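Local coordinates for protein RNase NGR3 (Nicotiana glutinosa, PDB 1VCZ) that probably cleaves RNA as a plant endoribonuclease of the T2 family, with nucleotide-binding subsites that accept guanosine and adenosine monophosphates, at residues Asp7-Tyr12 with Asn48-Lys53. Numbering follows the deposited sequence.
Sequences DFDFFY and NYENGK. With 5GP (guanosine-5'-monophosphate), chain B.
Asn48 O is gripped by two backbone amides, Asp9 N at 3.0 Å in the carbonyl plane and Phe10 N at a longer 3.3 Å, tilted from it. Asn48 N donates a hydrogen bond to Phe10 O (2.8 Å), making the two residues an antiparallel hydrogen-bonded pair. With Asp9 and Phe10 both facing Asn48, this is a classic beta bulge, placed where strands 10-16 and 41-48 of the RNase T2 sheet begin and end. Beyond it, a type I turn from Tyr49 closes at Gly52, whose phi is positive (95°) and where a side chain would jam against the preceding carbonyl oxygen. The carboxylate of Asp9 ties this turn down: with CG beside its own backbone N (chi1 -57°), OD1 takes Glu50 N through its anti lone pair at 2.7 Å, almost straight (165°).

The flat Phe10 ring gives Asn48 CB a face to lie on, a CH-pi contact 4.0 Å from the centroid, while ND2 donates to Tyr49 O, which helps hold the amide turned so that OD1 can accept guanine N1 at 2.6 Å and, weakly, N2. The Tyr12 ring approaches Asn48 OD1 obliquely, CD1 at 3.5 Å, and has Phe10 CE1 3.7 Å above its centre. A leucine in place of Asn48 would probably leave guanine N1 without this acceptor and Tyr49 O with one donor fewer. Trp54 packs on Asn48; Lys100 and His101 also hydrogen-bond the nucleotide.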
loop_
_atom_site.group_PDB
_atom_site.type_symbol
_atom_site.label_atom_id
_atom_site.label_comp_id
_atom_site.label_asym_id
_atom_site.label_seq_id
_atom_site.Cartn_x
_atom_site.Cartn_y
_atom_site.Cartn_z
ATOM N N ASP A 7 -17.171 -12.180 -8.152
ATOM C CA ASP A 7 -16.893 -12.730 -6.837
ATOM C C ASP A 7 -16.659 -11.734 -5.715
ATOM O O ASP A 7 -16.629 -12.134 -4.568
ATOM C CB ASP A 7 -15.683 -13.674 -6.894
ATOM C CG ASP A 7 -16.068 -15.115 -7.181
ATOM O OD1 ASP A 7 -16.550 -15.401 -8.304
ATOM O OD2 ASP A 7 -15.879 -15.965 -6.278
ATOM N N PHE A 8 -16.470 -10.453 -6.012
ATOM C CA PHE A 8 -16.252 -9.522 -4.915
ATOM C C PHE A 8 -16.799 -8.132 -5.193
ATOM O O PHE A 8 -17.294 -7.864 -6.295
ATOM C CB PHE A 8 -14.770 -9.479 -4.561
ATOM C CG PHE A 8 -13.892 -9.010 -5.678
ATOM C CD1 PHE A 8 -13.424 -7.698 -5.699
ATOM C CD2 PHE A 8 -13.499 -9.892 -6.695
ATOM C CE1 PHE A 8 -12.569 -7.264 -6.713
ATOM C CE2 PHE A 8 -12.641 -9.467 -7.719
ATOM C CZ PHE A 8 -12.176 -8.153 -7.720
ATOM N N ASP A 9 -16.703 -7.241 -4.212
ATOM C CA ASP A 9 -17.281 -5.918 -4.372
ATOM C C ASP A 9 -16.362 -4.777 -4.762
ATOM O O ASP A 9 -16.762 -3.915 -5.531
ATOM C CB ASP A 9 -18.046 -5.532 -3.110
ATOM C CG ASP A 9 -19.136 -6.535 -2.758
ATOM O OD1 ASP A 9 -19.306 -6.814 -1.564
ATOM O OD2 ASP A 9 -19.826 -7.040 -3.670
ATOM N N PHE A 10 -15.154 -4.745 -4.210
ATOM C CA PHE A 10 -14.211 -3.674 -4.524
ATOM C C PHE A 10 -12.841 -4.111 -4.022
ATOM O O PHE A 10 -12.722 -5.185 -3.416
ATOM C CB PHE A 10 -14.619 -2.391 -3.788
ATOM C CG PHE A 10 -14.514 -2.506 -2.274
ATOM C CD1 PHE A 10 -13.390 -2.043 -1.614
ATOM C CD2 PHE A 10 -15.534 -3.104 -1.530
ATOM C CE1 PHE A 10 -13.259 -2.159 -0.216
ATOM C CE2 PHE A 10 -15.422 -3.228 -0.130
ATOM C CZ PHE A 10 -14.284 -2.754 0.533
ATOM N N PHE A 11 -11.815 -3.308 -4.323
ATOM C CA PHE A 11 -10.462 -3.576 -3.834
ATOM C C PHE A 11 -10.023 -2.530 -2.851
ATOM O O PHE A 11 -10.337 -1.356 -3.005
ATOM C CB PHE A 11 -9.365 -3.425 -4.915
ATOM C CG PHE A 11 -9.422 -4.413 -6.022
ATOM C CD1 PHE A 11 -10.132 -4.115 -7.199
ATOM C CD2 PHE A 11 -8.676 -5.585 -5.963
ATOM C CE1 PHE A 11 -10.079 -4.965 -8.291
ATOM C CE2 PHE A 11 -8.629 -6.442 -7.068
ATOM C CZ PHE A 11 -9.330 -6.128 -8.232
ATOM N N TYR A 12 -9.254 -2.954 -1.860
ATOM C CA TYR A 12 -8.600 -1.991 -1.020
ATOM C C TYR A 12 -7.233 -1.930 -1.732
ATOM O O TYR A 12 -6.649 -2.972 -2.050
ATOM C CB TYR A 12 -8.329 -2.534 0.370
ATOM C CG TYR A 12 -9.435 -2.273 1.341
ATOM C CD1 TYR A 12 -9.878 -3.290 2.196
ATOM C CD2 TYR A 12 -10.019 -1.012 1.444
ATOM C CE1 TYR A 12 -10.870 -3.048 3.116
ATOM C CE2 TYR A 12 -11.020 -0.766 2.381
ATOM C CZ TYR A 12 -11.429 -1.792 3.207
ATOM O OH TYR A 12 -12.374 -1.567 4.173
ATOM N N ASN A 48 -12.169 -7.400 -1.871
ATOM C CA ASN A 48 -12.883 -7.318 -0.589
ATOM C C ASN A 48 -14.405 -7.331 -0.789
ATOM O O ASN A 48 -14.891 -7.062 -1.884
ATOM C CB ASN A 48 -12.496 -5.990 0.096
ATOM C CG ASN A 48 -12.290 -6.114 1.593
ATOM O OD1 ASN A 48 -11.217 -6.486 2.049
ATOM N ND2 ASN A 48 -13.333 -5.801 2.377
ATOM N N TYR A 49 -15.142 -7.657 0.275
ATOM C CA TYR A 49 -16.611 -7.615 0.258
ATOM C C TYR A 49 -17.074 -6.410 1.085
ATOM O O TYR A 49 -16.392 -5.985 2.020
ATOM C CB TYR A 49 -17.201 -8.865 0.902
ATOM C CG TYR A 49 -16.799 -10.152 0.246
ATOM C CD1 TYR A 49 -16.360 -11.228 1.018
ATOM C CD2 TYR A 49 -16.935 -10.333 -1.133
ATOM C CE1 TYR A 49 -16.065 -12.458 0.444
ATOM C CE2 TYR A 49 -16.649 -11.563 -1.730
ATOM C CZ TYR A 49 -16.212 -12.623 -0.927
ATOM O OH TYR A 49 -15.916 -13.840 -1.492
ATOM N N GLU A 50 -18.242 -5.871 0.757
ATOM C CA GLU A 50 -18.773 -4.734 1.486
ATOM C C GLU A 50 -19.149 -5.098 2.919
ATOM O O GLU A 50 -19.344 -4.217 3.770
ATOM C CB GLU A 50 -19.980 -4.140 0.734
ATOM C CG GLU A 50 -19.557 -3.415 -0.541
ATOM C CD GLU A 50 -20.673 -2.638 -1.196
ATOM O OE1 GLU A 50 -21.748 -2.465 -0.581
ATOM O OE2 GLU A 50 -20.462 -2.184 -2.334
ATOM N N ASN A 51 -19.220 -6.392 3.206
ATOM C CA ASN A 51 -19.536 -6.806 4.560
ATOM C C ASN A 51 -18.297 -6.888 5.455
ATOM O O ASN A 51 -18.385 -7.252 6.630
ATOM C CB ASN A 51 -20.324 -8.132 4.573
ATOM C CG ASN A 51 -19.506 -9.326 4.135
ATOM O OD1 ASN A 51 -18.264 -9.275 4.027
ATOM N ND2 ASN A 51 -20.202 -10.435 3.896
ATOM N N GLY A 52 -17.131 -6.534 4.907
ATOM C CA GLY A 52 -15.933 -6.547 5.725
ATOM C C GLY A 52 -15.087 -7.798 5.665
ATOM O O GLY A 52 -13.954 -7.801 6.156
ATOM N N LYS A 53 -15.640 -8.863 5.096
ATOM C CA LYS A 53 -14.911 -10.103 4.938
ATOM C C LYS A 53 -14.308 -9.993 3.547
ATOM O O LYS A 53 -14.540 -9.001 2.857
ATOM C CB LYS A 53 -15.861 -11.298 5.028
ATOM C CG LYS A 53 -16.513 -11.421 6.408
ATOM C CD LYS A 53 -17.501 -12.581 6.486
ATOM C CE LYS A 53 -18.204 -12.597 7.845
ATOM N NZ LYS A 53 -19.311 -13.596 7.872
HETATM P P 5GP B . -1.549 -10.129 10.155
HETATM O O1P 5GP B . -0.371 -10.941 10.551
HETATM O O2P 5GP B . -2.838 -10.583 10.834
HETATM O O3P 5GP B . -1.296 -8.595 10.423
HETATM O "O5'" 5GP B . -1.824 -10.208 8.548
HETATM C "C5'" 5GP B . -2.979 -9.565 7.951
HETATM C "C4'" 5GP B . -3.165 -9.900 6.472
HETATM O "O4'" 5GP B . -4.573 -10.373 6.363
HETATM C "C3'" 5GP B . -3.088 -8.766 5.457
HETATM O "O3'" 5GP B . -1.792 -8.539 4.948
HETATM C "C2'" 5GP B . -4.064 -9.190 4.362
HETATM O "O2'" 5GP B . -3.506 -10.121 3.427
HETATM C "C1'" 5GP B . -5.176 -9.792 5.166
HETATM N N9 5GP B . -6.265 -8.882 5.556
HETATM C C8 5GP B . -6.453 -8.192 6.740
HETATM N N7 5GP B . -7.333 -7.229 6.692
HETATM C C5 5GP B . -7.842 -7.353 5.373
HETATM C C6 5GP B . -8.912 -6.624 4.777
HETATM O O6 5GP B . -9.599 -5.753 5.290
HETATM N N1 5GP B . -9.141 -7.030 3.431
HETATM C C2 5GP B . -8.404 -8.016 2.767
HETATM N N2 5GP B . -8.840 -8.261 1.518
HETATM N N3 5GP B . -7.358 -8.689 3.312
HETATM C C4 5GP B . -7.166 -8.327 4.651
HETATM O O HOH W 1 -18.449 -1.799 -3.842
HETATM O O HOH W 2 -20.683 -7.876 1.026
#